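Local coordinates for protein PP1b (Porcine reproductive and respiratory syndrome virus, PDB 6JDR) that probably unwinds RNA and DNA duplexes with 5' to 3' polarity at the cost of ATP, as the zinc-binding nsp10 helicase cut from the viral replicase polyprotein, at residues 5-8 with 9-12; 23-26 with 27-30; 42-45 with 46-49; 59-62 with 63-67. The protein carries 1 engineered substitution. All coordinates share one frame; numbering follows the deposited sequence.

Interaction 1: 5-8 with 9-12; sequences RMCG and YCGA. With ZN (zinc ion), chain C.
Cys7 and Cys10 take hold of one zinc ion from the two ends of a tight loop. Cys7 SG lies 2.3 Å from the zinc and Cys10 SG 2.2 Å from it; Cys25 and His28 complete a site of three cysteines and one histidine. This is the CxxC arrangement of a zinc knuckle, here in the N-terminal zinc-binding domain of the helicase. With its sulfur trans to its own backbone N (chi1 -179°), Cys7 places SG inside the curve of the loop, where two following amides aim at it. Cys10 N points almost straight at Cys7 SG across 3.6 Å (171° at the hydrogen), and Tyr9 N reaches the same sulfur at 3.4 Å; both bonds are weak. Cys10 SG in turn receives Ala12 N.

Backbone bonds close the next shell: Gly11 N donates to Cys7 O at 2.9 Å, coming from above the carbonyl plane, while Cys7 N donates to Ala12 O. Gly11 makes the turn with a positive phi of 80°. On its flank, Met6 bends at both chi2 and chi3, and its CE rests 3.2 Å from Gly11 O. The Tyr9 ring offers its edge to Cys7 SG, and its hydroxyl is tied to Asp65 and His32. The N-H groups gathered on the sulfurs would help to spread the negative charge that zinc-bound thiolates carry.

Interaction 2: 23-26 with 27-30; sequences DVCV and YHTH. With ZN (zinc ion), chain C.
Metal bonds dominate the contact of Cys25 with His28, three residues on: Cys25 SG binds the zinc at 2.3 Å and His28 ND1 at 2.1 Å, the other two ligands being Cys7 and Cys10. The sulfur lies at the edge of the His28 ring, near its plane, with Cys25 SG and His28 ND1 3.2 Å apart as neighbouring ligands.

Of the hydrogen bonds, most are weak. His28 N reaches back to Cys25 SG over 3.7 Å, and Thr29 N leans on Cys25 O at 3.2 Å with a bent geometry (125°). Thr29 OG1 is hydrogen-bonded to Val26 O, modelled too short for its length to be trusted; it also accepts from His30 ND1, which meets it in the imidazole plane.

Packing fills the rest. Tyr27 lays CD2 over the centre of the His28 ring, 3.9 Å above its plane, and the ring of Tyr9 also stacks on this imidazole. Behind the ligands Val24 CB meets His28 CB at 4.1 Å, and Val24 CG2 meets the Thr29 methyl, joining strand 23-24 to the short 3-10 turn 28-29. His28 NE2 has a weak bond to Thr61. With ND1 on the metal, the opposite nitrogen probably carries the proton and gains acidity from the zinc, which suits it to such a partner.

Interaction 3: 42-45 with 46-49; sequences GHPA and GSGS. With ZN (zinc ion), chain D.
Pro44 O is gripped twice by Ser47. The backbone Ser47 N donates to Pro44 O at 3.0 Å (146° at the hydrogen), arriving from above the carbonyl plane, and the Ser47 hydroxyl is hydrogen-bonded to the same oxygen, although the modelled bond is very short and its exact length doubtful. What puts the hydroxyl there is chi1 of 53°: Ser47 OG stands between its own backbone N and carbonyl carbon, folded back over the turn. In that place Ser47 OG also lies 3.5 Å from Pro44 CD, along the flank of the proline ring, and accepts a hydrogen bond from Ser49 OG at 3.1 Å. If the short bond is real, the two hydroxyls form a relay to the Pro44 carbonyl.

The backbone bond closes a type II beta turn from Pro44 to Ser47, with Gly46 in its third position at a phi of 79°, the usual place for glycine in this turn. The turn belongs to the zinc-binding domain and follows directly on a metal ligand: His43 ND1 binds the zinc at 2.3 Å, together with Cys41, Cys50 and Cys53. Across the loop Ser49 CB sits over one face of the His43 ring, 3.5 Å above its plane and shifted toward the rim, a CH-pi contact on that face of the imidazole. Its nearest ring atom is CG, with Ser49 CB and His43 CG 3.5 Å apart. Ala45 turns its methyl from this loop onto His30 and Ile39, while Ser47 touches Cys53, another ligand of the same zinc.

Interaction 4: 59-62 with 63-67; sequences KGTS and PLDEV
Ser62 and Asp65 form a capping box at the start of helix 63-67: the serine hydroxyl accepts from the Leu64 amide, and the aspartate carboxylate accepts from the serine's own N-H. The Ser62 hydroxyl, trans to its own backbone N (chi1 165°), swings forward past Pro63, with Leu64 N and Ser62 OG 3.0 Å apart. Asp65 carries its carboxylate back toward the cap: chi1 of -57° sets CG trans to the carbonyl carbon, and Asp65 OD2 accepts Ser62 N at 3.1 Å on its anti side, somewhat out of the carboxylate plane. The backbone adds Asp65 N to Ser62 O, also 3.1 Å, well above the carbonyl plane. Pro63, which has no N-H to satisfy, suits the first turn, and its O takes Val67 N.

Asp65 CB packs 3.8 Å from Gly60 CA, and Asp65 OD1 is bound by the Tyr9 hydroxyl, so both carboxylate oxygens have partners. The Leu64 side chain leads away to Tyr9, Met134 and Leu236. Lys59 NZ lies 4.4 Å from Glu66 OE2, opposite charges that are near each other without touching; Glu66 has been seen to bind calcium, although none is bound to this chain. At a helix N-terminus the carboxylate of Asp65 would probably be stabilised as an anion, helped by the amide and the phenol that hold it.

How the interactions relate
Interactions 1 and 2 are two halves of one site: both supply ligands to the same zinc, and Gly8 N bonding Asp23 O sews them together, as does the Arg5–Asp23 salt bridge well away from the metal. Interaction 2 is the most buried, interaction 1 partly so, whereas 3 and 4 lie at the surface. Interaction 3 gives a separate zinc one ligand, a histidine, next to a turn held by serine hydroxyls, and meets interaction 2 through Ala45 against Thr29 and His30. Tyr9 of interaction 1 joins interaction 4 to the zinc module. The segments thus contribute sulfur and imidazole to zinc in 1 and 2, an imidazole and hydroxyls in 3, and a serine-aspartate cap without metal in 4.

Interaction 1: 5-8 with 9-12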
ATOM      1  N   ARG A   5      20.213  20.109  16.759  1.00 73.01           N
ATOM      2  CA  ARG A   5      19.866  19.125  15.740  1.00 68.61           C
ATOM      3  C   ARG A   5      20.298  17.721  16.151  1.00 64.27           C
ATOM      4  O   ARG A   5      21.234  17.552  16.933  1.00 62.34           O
ATOM      5  CB  ARG A   5      20.515  19.510  14.412  1.00 69.20           C
ATOM      6  CG  ARG A   5      19.933  20.780  13.811  1.00 69.26           C
ATOM      7  CD  ARG A   5      20.866  21.406  12.792  1.00 69.46           C
ATOM      8  NE  ARG A   5      20.222  22.520  12.099  1.00 70.04           N
ATOM      9  CZ  ARG A   5      19.341  22.393  11.106  1.00 70.46           C
ATOM     10  NH1 ARG A   5      18.978  21.191  10.661  1.00 71.09           N
ATOM     11  NH2 ARG A   5      18.819  23.480  10.549  1.00 69.89           N
ATOM     12  N   MET A   6      19.604  16.720  15.613  1.00 61.11           N
ATOM     13  CA  MET A   6      19.900  15.317  15.894  1.00 58.67           C
ATOM     14  C   MET A   6      20.500  14.637  14.662  1.00 52.88           C
ATOM     15  O   MET A   6      20.211  15.016  13.530  1.00 50.54           O
ATOM     16  CB  MET A   6      18.626  14.589  16.341  1.00 63.07           C
ATOM     17  CG  MET A   6      17.845  15.300  17.442  1.00 67.24           C
ATOM     18  SD  MET A   6      18.816  15.689  18.920  1.00 74.97           S
ATOM     19  CE  MET A   6      18.388  14.322  20.001  1.00 75.57           C
ATOM     20  N   CYS A   7      21.327  13.622  14.901  1.00 49.04           N
ATOM     21  CA  CYS A   7      22.019  12.896  13.840  1.00 45.97           C
ATOM     22  C   CYS A   7      21.042  12.157  12.930  1.00 46.31           C
ATOM     23  O   CYS A   7      20.111  11.513  13.403  1.00 46.46           O
ATOM     24  CB  CYS A   7      23.015  11.902  14.448  1.00 45.39           C
ATOM     25  SG  CYS A   7      23.984  10.950  13.249  1.00 42.70           S
ATOM     26  N   GLY A   8      21.269  12.253  11.622  1.00 46.90           N
ATOM     27  CA  GLY A   8      20.435  11.579  10.628  1.00 45.31           C
ATOM     28  C   GLY A   8      20.584  10.069  10.625  1.00 44.98           C
ATOM     29  O   GLY A   8      19.689   9.364  10.167  1.00 45.73           O
ATOM     30  N   TYR A   9      21.718   9.571  11.121  1.00 45.45           N
ATOM     31  CA  TYR A   9      21.947   8.130  11.245  1.00 45.32           C
ATOM     32  C   TYR A   9      21.341   7.580  12.537  1.00 47.04           C
ATOM     33  O   TYR A   9      20.476   6.697  12.500  1.00 44.40           O
ATOM     34  CB  TYR A   9      23.444   7.805  11.240  1.00 44.55           C
ATOM     35  CG  TYR A   9      24.161   8.045   9.929  1.00 43.83           C
ATOM     36  CD1 TYR A   9      23.886   7.263   8.811  1.00 43.83           C
ATOM     37  CD2 TYR A   9      25.141   9.029   9.818  1.00 42.87           C
ATOM     38  CE1 TYR A   9      24.551   7.467   7.612  1.00 43.88           C
ATOM     39  CE2 TYR A   9      25.814   9.239   8.625  1.00 43.59           C
ATOM     40  CZ  TYR A   9      25.515   8.455   7.524  1.00 44.33           C
ATOM     41  OH  TYR A   9      26.175   8.660   6.335  1.00 44.08           O
ATOM     42  N   CYS A  10      21.803   8.117  13.669  1.00 47.76           N
ATOM     43  CA  CYS A  10      21.556   7.518  14.989  1.00 48.77           C
ATOM     44  C   CYS A  10      20.707   8.350  15.954  1.00 49.17           C
ATOM     45  O   CYS A  10      20.376   7.877  17.040  1.00 51.51           O
ATOM     46  CB  CYS A  10      22.893   7.224  15.663  1.00 48.35           C
ATOM     47  SG  CYS A  10      23.814   8.716  16.108  1.00 49.19           S
ATOM     48  N   GLY A  11      20.374   9.583  15.586  1.00 49.95           N
ATOM     49  CA  GLY A  11      19.546  10.440  16.434  1.00 50.57           C
ATOM     50  C   GLY A  11      20.250  11.146  17.587  1.00 51.37           C
ATOM     51  O   GLY A  11      19.615  11.903  18.318  1.00 53.19           O
ATOM     52  N   ALA A  12      21.551  10.919  17.757  1.00 51.36           N
ATOM     53  CA  ALA A  12      22.327  11.610  18.788  1.00 51.90           C
ATOM     54  C   ALA A  12      22.476  13.092  18.431  1.00 53.50           C
ATOM     55  O   ALA A  12      22.231  13.468  17.286  1.00 53.97           O
ATOM     56  CB  ALA A  12      23.694  10.962  18.930  1.00 51.19           C
TER
HETATM   57 ZN    ZN C 502      25.153   9.618  14.680  1.00 45.99          ZN

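Interaction 2: 23-26 with 27-30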
ATOM      1  N   ASP A  23      22.551  15.976   8.881  1.00 41.96           N
ATOM      2  CA  ASP A  23      23.068  16.260  10.226  1.00 43.34           C
ATOM      3  C   ASP A  23      23.741  15.022  10.796  1.00 42.78           C
ATOM      4  O   ASP A  23      23.179  13.929  10.738  1.00 42.93           O
ATOM      5  CB  ASP A  23      21.938  16.667  11.176  1.00 44.84           C
ATOM      6  CG  ASP A  23      21.357  18.023  10.852  1.00 46.99           C
ATOM      7  OD1 ASP A  23      22.133  18.945  10.520  1.00 49.40           O
ATOM      8  OD2 ASP A  23      20.121  18.171  10.940  1.00 48.19           O
ATOM      9  N   VAL A  24      24.934  15.196  11.358  1.00 43.22           N
ATOM     10  CA  VAL A  24      25.688  14.077  11.911  1.00 45.35           C
ATOM     11  C   VAL A  24      26.302  14.398  13.270  1.00 47.87           C
ATOM     12  O   VAL A  24      26.683  15.539  13.551  1.00 48.95           O
ATOM     13  CB  VAL A  24      26.802  13.594  10.951  1.00 45.18           C
ATOM     14  CG1 VAL A  24      26.197  12.892   9.743  1.00 45.40           C
ATOM     15  CG2 VAL A  24      27.694  14.747  10.508  1.00 44.91           C
ATOM     16  N   CYS A  25      26.385  13.369  14.104  1.00 50.55           N
ATOM     17  CA  CYS A  25      27.043  13.457  15.398  1.00 49.80           C
ATOM     18  C   CYS A  25      28.541  13.275  15.202  1.00 49.73           C
ATOM     19  O   CYS A  25      28.998  12.949  14.103  1.00 50.58           O
ATOM     20  CB  CYS A  25      26.500  12.375  16.332  1.00 49.52           C
ATOM     21  SG  CYS A  25      26.864  10.693  15.788  1.00 50.38           S
ATOM     22  N   VAL A  26      29.291  13.472  16.279  1.00 49.17           N
ATOM     23  CA  VAL A  26      30.750  13.421  16.248  1.00 48.46           C
ATOM     24  C   VAL A  26      31.248  12.092  15.674  1.00 49.58           C
ATOM     25  O   VAL A  26      32.179  12.064  14.867  1.00 50.19           O
ATOM     26  CB  VAL A  26      31.334  13.655  17.667  1.00 48.32           C
ATOM     27  CG1 VAL A  26      32.827  13.344  17.723  1.00 47.62           C
ATOM     28  CG2 VAL A  26      31.079  15.091  18.111  1.00 48.09           C
ATOM     29  N   TYR A  27      30.624  10.996  16.091  1.00 50.62           N
ATOM     30  CA  TYR A  27      31.012   9.673  15.617  1.00 52.66           C
ATOM     31  C   TYR A  27      30.848   9.551  14.098  1.00 50.28           C
ATOM     32  O   TYR A  27      31.771   9.135  13.403  1.00 50.06           O
ATOM     33  CB  TYR A  27      30.194   8.591  16.331  1.00 55.41           C
ATOM     34  CG  TYR A  27      30.526   7.186  15.890  1.00 59.57           C
ATOM     35  CD1 TYR A  27      31.734   6.592  16.245  1.00 62.42           C
ATOM     36  CD2 TYR A  27      29.634   6.448  15.115  1.00 61.53           C
ATOM     37  CE1 TYR A  27      32.046   5.303  15.840  1.00 64.97           C
ATOM     38  CE2 TYR A  27      29.937   5.161  14.704  1.00 63.56           C
ATOM     39  CZ  TYR A  27      31.142   4.592  15.070  1.00 65.95           C
ATOM     40  OH  TYR A  27      31.445   3.314  14.664  1.00 69.90           O
ATOM     41  N   HIS A  28      29.685   9.949  13.592  1.00 47.55           N
ATOM     42  CA  HIS A  28      29.359   9.765  12.178  1.00 46.06           C
ATOM     43  C   HIS A  28      30.003  10.767  11.223  1.00 46.03           C
ATOM     44  O   HIS A  28      29.825  10.657  10.010  1.00 45.55           O
ATOM     45  CB  HIS A  28      27.845   9.758  11.981  1.00 45.13           C
ATOM     46  CG  HIS A  28      27.198   8.482  12.406  1.00 44.08           C
ATOM     47  ND1 HIS A  28      26.445   8.377  13.553  1.00 42.52           N
ATOM     48  CD2 HIS A  28      27.203   7.250  11.844  1.00 43.66           C
ATOM     49  CE1 HIS A  28      26.006   7.138  13.676  1.00 43.85           C
ATOM     50  NE2 HIS A  28      26.452   6.433  12.651  1.00 43.51           N
ATOM     51  N   THR A  29      30.763  11.726  11.751  1.00 43.84           N
ATOM     52  CA  THR A  29      31.558  12.609  10.901  1.00 42.96           C
ATOM     53  C   THR A  29      32.596  11.842  10.073  1.00 43.85           C
ATOM     54  O   THR A  29      33.095  12.364   9.078  1.00 45.44           O
ATOM     55  CB  THR A  29      32.308  13.687  11.724  1.00 42.22           C
ATOM     56  OG1 THR A  29      33.019  13.069  12.802  1.00 40.88           O
ATOM     57  CG2 THR A  29      31.347  14.720  12.285  1.00 41.80           C
ATOM     58  N   HIS A  30      32.933  10.622  10.486  1.00 45.06           N
ATOM     59  CA  HIS A  30      34.015   9.869   9.849  1.00 47.16           C
ATOM     60  C   HIS A  30      33.550   8.607   9.098  1.00 46.74           C
ATOM     61  O   HIS A  30      34.377   7.787   8.702  1.00 46.72           O
ATOM     62  CB  HIS A  30      35.067   9.500  10.910  1.00 48.12           C
ATOM     63  CG  HIS A  30      35.967  10.636  11.297  1.00 48.59           C
ATOM     64  ND1 HIS A  30      35.495  11.819  11.826  1.00 48.93           N
ATOM     65  CD2 HIS A  30      37.314  10.761  11.241  1.00 48.82           C
ATOM     66  CE1 HIS A  30      36.512  12.625  12.073  1.00 49.15           C
ATOM     67  NE2 HIS A  30      37.628  12.006  11.728  1.00 49.33           N
TER
HETATM   68 ZN    ZN C 502      25.153   9.618  14.680  1.00 45.99          ZN

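Interaction 3: 42-45 with 46-49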
ATOM      1  N   GLY A  42      38.222  22.555  10.736  1.00 48.73           N
ATOM      2  CA  GLY A  42      37.892  23.369   9.566  1.00 49.38           C
ATOM      3  C   GLY A  42      38.171  22.700   8.230  1.00 49.55           C
ATOM      4  O   GLY A  42      38.089  23.345   7.187  1.00 49.62           O
ATOM      5  N   HIS A  43      38.499  21.411   8.255  1.00 50.37           N
ATOM      6  CA  HIS A  43      38.740  20.643   7.036  1.00 50.49           C
ATOM      7  C   HIS A  43      37.767  19.461   6.987  1.00 49.21           C
ATOM      8  O   HIS A  43      37.106  19.159   7.991  1.00 47.35           O
ATOM      9  CB  HIS A  43      40.183  20.132   7.002  1.00 51.99           C
ATOM     10  CG  HIS A  43      41.212  21.212   7.134  1.00 53.72           C
ATOM     11  ND1 HIS A  43      42.097  21.276   8.188  1.00 54.32           N
ATOM     12  CD2 HIS A  43      41.496  22.271   6.340  1.00 55.00           C
ATOM     13  CE1 HIS A  43      42.881  22.329   8.041  1.00 54.97           C
ATOM     14  NE2 HIS A  43      42.537  22.950   6.927  1.00 55.27           N
ATOM     15  N   PRO A  44      37.670  18.787   5.821  1.00 47.51           N
ATOM     16  CA  PRO A  44      36.850  17.579   5.755  1.00 46.03           C
ATOM     17  C   PRO A  44      37.461  16.424   6.540  1.00 46.58           C
ATOM     18  O   PRO A  44      38.668  16.181   6.451  1.00 45.39           O
ATOM     19  CB  PRO A  44      36.823  17.248   4.258  1.00 46.79           C
ATOM     20  CG  PRO A  44      37.206  18.510   3.565  1.00 47.93           C
ATOM     21  CD  PRO A  44      38.176  19.173   4.493  1.00 47.60           C
ATOM     22  N   ALA A  45      36.635  15.718   7.307  1.00 47.24           N
ATOM     23  CA  ALA A  45      37.090  14.530   8.019  1.00 48.14           C
ATOM     24  C   ALA A  45      37.805  13.598   7.046  1.00 48.81           C
ATOM     25  O   ALA A  45      37.304  13.334   5.953  1.00 49.10           O
ATOM     26  CB  ALA A  45      35.915  13.812   8.664  1.00 47.96           C
ATOM     27  N   GLY A  46      38.986  13.131   7.439  1.00 50.06           N
ATOM     28  CA  GLY A  46      39.765  12.190   6.636  1.00 48.81           C
ATOM     29  C   GLY A  46      40.537  12.800   5.483  1.00 49.05           C
ATOM     30  O   GLY A  46      41.138  12.072   4.700  1.00 50.06           O
ATOM     31  N   SER A  47      40.545  14.128   5.380  1.00 50.41           N
ATOM     32  CA  SER A  47      41.223  14.805   4.269  1.00 52.38           C
ATOM     33  C   SER A  47      42.741  14.850   4.424  1.00 53.90           C
ATOM     34  O   SER A  47      43.464  14.905   3.430  1.00 53.60           O
ATOM     35  CB  SER A  47      40.695  16.230   4.114  1.00 51.66           C
ATOM     36  OG  SER A  47      40.761  16.922   5.342  1.00 51.57           O
ATOM     37  N   GLY A  48      43.217  14.843   5.668  1.00 56.50           N
ATOM     38  CA  GLY A  48      44.644  14.989   5.952  1.00 57.50           C
ATOM     39  C   GLY A  48      45.199  16.345   5.538  1.00 58.36           C
ATOM     40  O   GLY A  48      46.368  16.452   5.159  1.00 58.38           O
ATOM     41  N   SER A  49      44.358  17.378   5.593  1.00 57.63           N
ATOM     42  CA  SER A  49      44.790  18.745   5.304  1.00 60.62           C
ATOM     43  C   SER A  49      45.615  19.275   6.473  1.00 61.49           C
ATOM     44  O   SER A  49      46.536  20.074   6.293  1.00 61.65           O
ATOM     45  CB  SER A  49      43.585  19.653   5.079  1.00 61.93           C
ATOM     46  OG  SER A  49      42.693  19.094   4.138  1.00 64.35           O
TER
HETATM   47 ZN    ZN D 503      42.075  19.354   9.524  1.00 53.08          ZN

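Interaction 4: 59-62 with 63-67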
ATOM      1  N   LYS A  59      33.946   2.764   6.696  1.00 55.48           N
ATOM      2  CA  LYS A  59      32.874   2.263   5.838  1.00 55.71           C
ATOM      3  C   LYS A  59      31.527   2.706   6.390  1.00 53.27           C
ATOM      4  O   LYS A  59      31.374   2.875   7.597  1.00 52.97           O
ATOM      5  CB  LYS A  59      32.940   0.733   5.772  1.00 59.64           C
ATOM      6  CG  LYS A  59      31.856   0.055   4.941  1.00 63.36           C
ATOM      7  CD  LYS A  59      31.957  -1.458   5.075  1.00 66.54           C
ATOM      8  CE  LYS A  59      30.899  -2.179   4.257  1.00 68.60           C
ATOM      9  NZ  LYS A  59      31.212  -2.163   2.801  1.00 69.74           N
ATOM     10  N   GLY A  60      30.551   2.886   5.505  1.00 51.71           N
ATOM     11  CA  GLY A  60      29.198   3.259   5.908  1.00 49.64           C
ATOM     12  C   GLY A  60      28.629   2.345   6.978  1.00 48.38           C
ATOM     13  O   GLY A  60      28.883   1.138   6.973  1.00 47.68           O
ATOM     14  N   THR A  61      27.868   2.932   7.900  1.00 47.82           N
ATOM     15  CA  THR A  61      27.231   2.201   9.001  1.00 46.04           C
ATOM     16  C   THR A  61      25.737   1.995   8.773  1.00 46.32           C
ATOM     17  O   THR A  61      25.058   1.380   9.603  1.00 48.01           O
ATOM     18  CB  THR A  61      27.383   2.971  10.326  1.00 45.80           C
ATOM     19  OG1 THR A  61      26.731   4.244  10.223  1.00 42.79           O
ATOM     20  CG2 THR A  61      28.850   3.178  10.657  1.00 46.18           C
ATOM     21  N   SER A  62      25.226   2.512   7.658  1.00 44.01           N
ATOM     22  CA  SER A  62      23.796   2.505   7.385  1.00 42.10           C
ATOM     23  C   SER A  62      23.536   2.134   5.924  1.00 41.64           C
ATOM     24  O   SER A  62      24.388   2.370   5.063  1.00 40.39           O
ATOM     25  CB  SER A  62      23.218   3.889   7.692  1.00 41.61           C
ATOM     26  OG  SER A  62      21.929   4.065   7.131  1.00 40.80           O
ATOM     27  N   PRO A  63      22.355   1.555   5.636  1.00 40.72           N
ATOM     28  CA  PRO A  63      21.958   1.347   4.243  1.00 40.77           C
ATOM     29  C   PRO A  63      21.874   2.649   3.447  1.00 40.66           C
ATOM     30  O   PRO A  63      21.995   2.626   2.220  1.00 40.52           O
ATOM     31  CB  PRO A  63      20.574   0.703   4.366  1.00 40.95           C
ATOM     32  CG  PRO A  63      20.592   0.033   5.698  1.00 41.22           C
ATOM     33  CD  PRO A  63      21.385   0.956   6.572  1.00 40.83           C
ATOM     34  N   LEU A  64      21.669   3.770   4.141  1.00 40.00           N
ATOM     35  CA  LEU A  64      21.707   5.090   3.505  1.00 39.44           C
ATOM     36  C   LEU A  64      22.977   5.278   2.694  1.00 38.67           C
ATOM     37  O   LEU A  64      22.953   5.851   1.611  1.00 38.51           O
ATOM     38  CB  LEU A  64      21.623   6.196   4.555  1.00 38.39           C
ATOM     39  CG  LEU A  64      21.662   7.638   4.039  1.00 38.59           C
ATOM     40  CD1 LEU A  64      20.461   7.934   3.154  1.00 38.51           C
ATOM     41  CD2 LEU A  64      21.719   8.616   5.204  1.00 38.76           C
ATOM     42  N   ASP A  65      24.087   4.792   3.232  1.00 38.63           N
ATOM     43  CA  ASP A  65      25.383   4.981   2.604  1.00 38.82           C
ATOM     44  C   ASP A  65      25.479   4.182   1.312  1.00 37.47           C
ATOM     45  O   ASP A  65      26.088   4.633   0.345  1.00 36.67           O
ATOM     46  CB  ASP A  65      26.495   4.598   3.584  1.00 39.70           C
ATOM     47  CG  ASP A  65      26.425   5.396   4.872  1.00 41.03           C
ATOM     48  OD1 ASP A  65      26.367   6.641   4.787  1.00 41.80           O
ATOM     49  OD2 ASP A  65      26.404   4.783   5.961  1.00 41.37           O
ATOM     50  N   GLU A  66      24.864   3.004   1.296  1.00 37.00           N
ATOM     51  CA  GLU A  66      24.816   2.190   0.091  1.00 37.40           C
ATOM     52  C   GLU A  66      23.946   2.863  -0.960  1.00 36.19           C
ATOM     53  O   GLU A  66      24.327   2.948  -2.128  1.00 36.42           O
ATOM     54  CB  GLU A  66      24.289   0.792   0.404  1.00 39.33           C
ATOM     55  CG  GLU A  66      25.188  -0.021   1.327  1.00 40.37           C
ATOM     56  CD  GLU A  66      26.577  -0.250   0.758  1.00 41.08           C
ATOM     57  OE1 GLU A  66      26.706  -0.621  -0.431  1.00 40.54           O
ATOM     58  OE2 GLU A  66      27.548  -0.062   1.512  1.00 44.19           O
ATOM     59  N   VAL A  67      22.790   3.366  -0.539  1.00 35.23           N
ATOM     60  CA  VAL A  67      21.915   4.124  -1.432  1.00 34.63           C
ATOM     61  C   VAL A  67      22.671   5.298  -2.063  1.00 34.48           C
ATOM     62  O   VAL A  67      22.602   5.510  -3.274  1.00 33.65           O
ATOM     63  CB  VAL A  67      20.661   4.632  -0.692  1.00 35.32           C
ATOM     64  CG1 VAL A  67      19.894   5.649  -1.528  1.00 35.68           C
ATOM     65  CG2 VAL A  67      19.756   3.463  -0.335  1.00 36.06           C
TER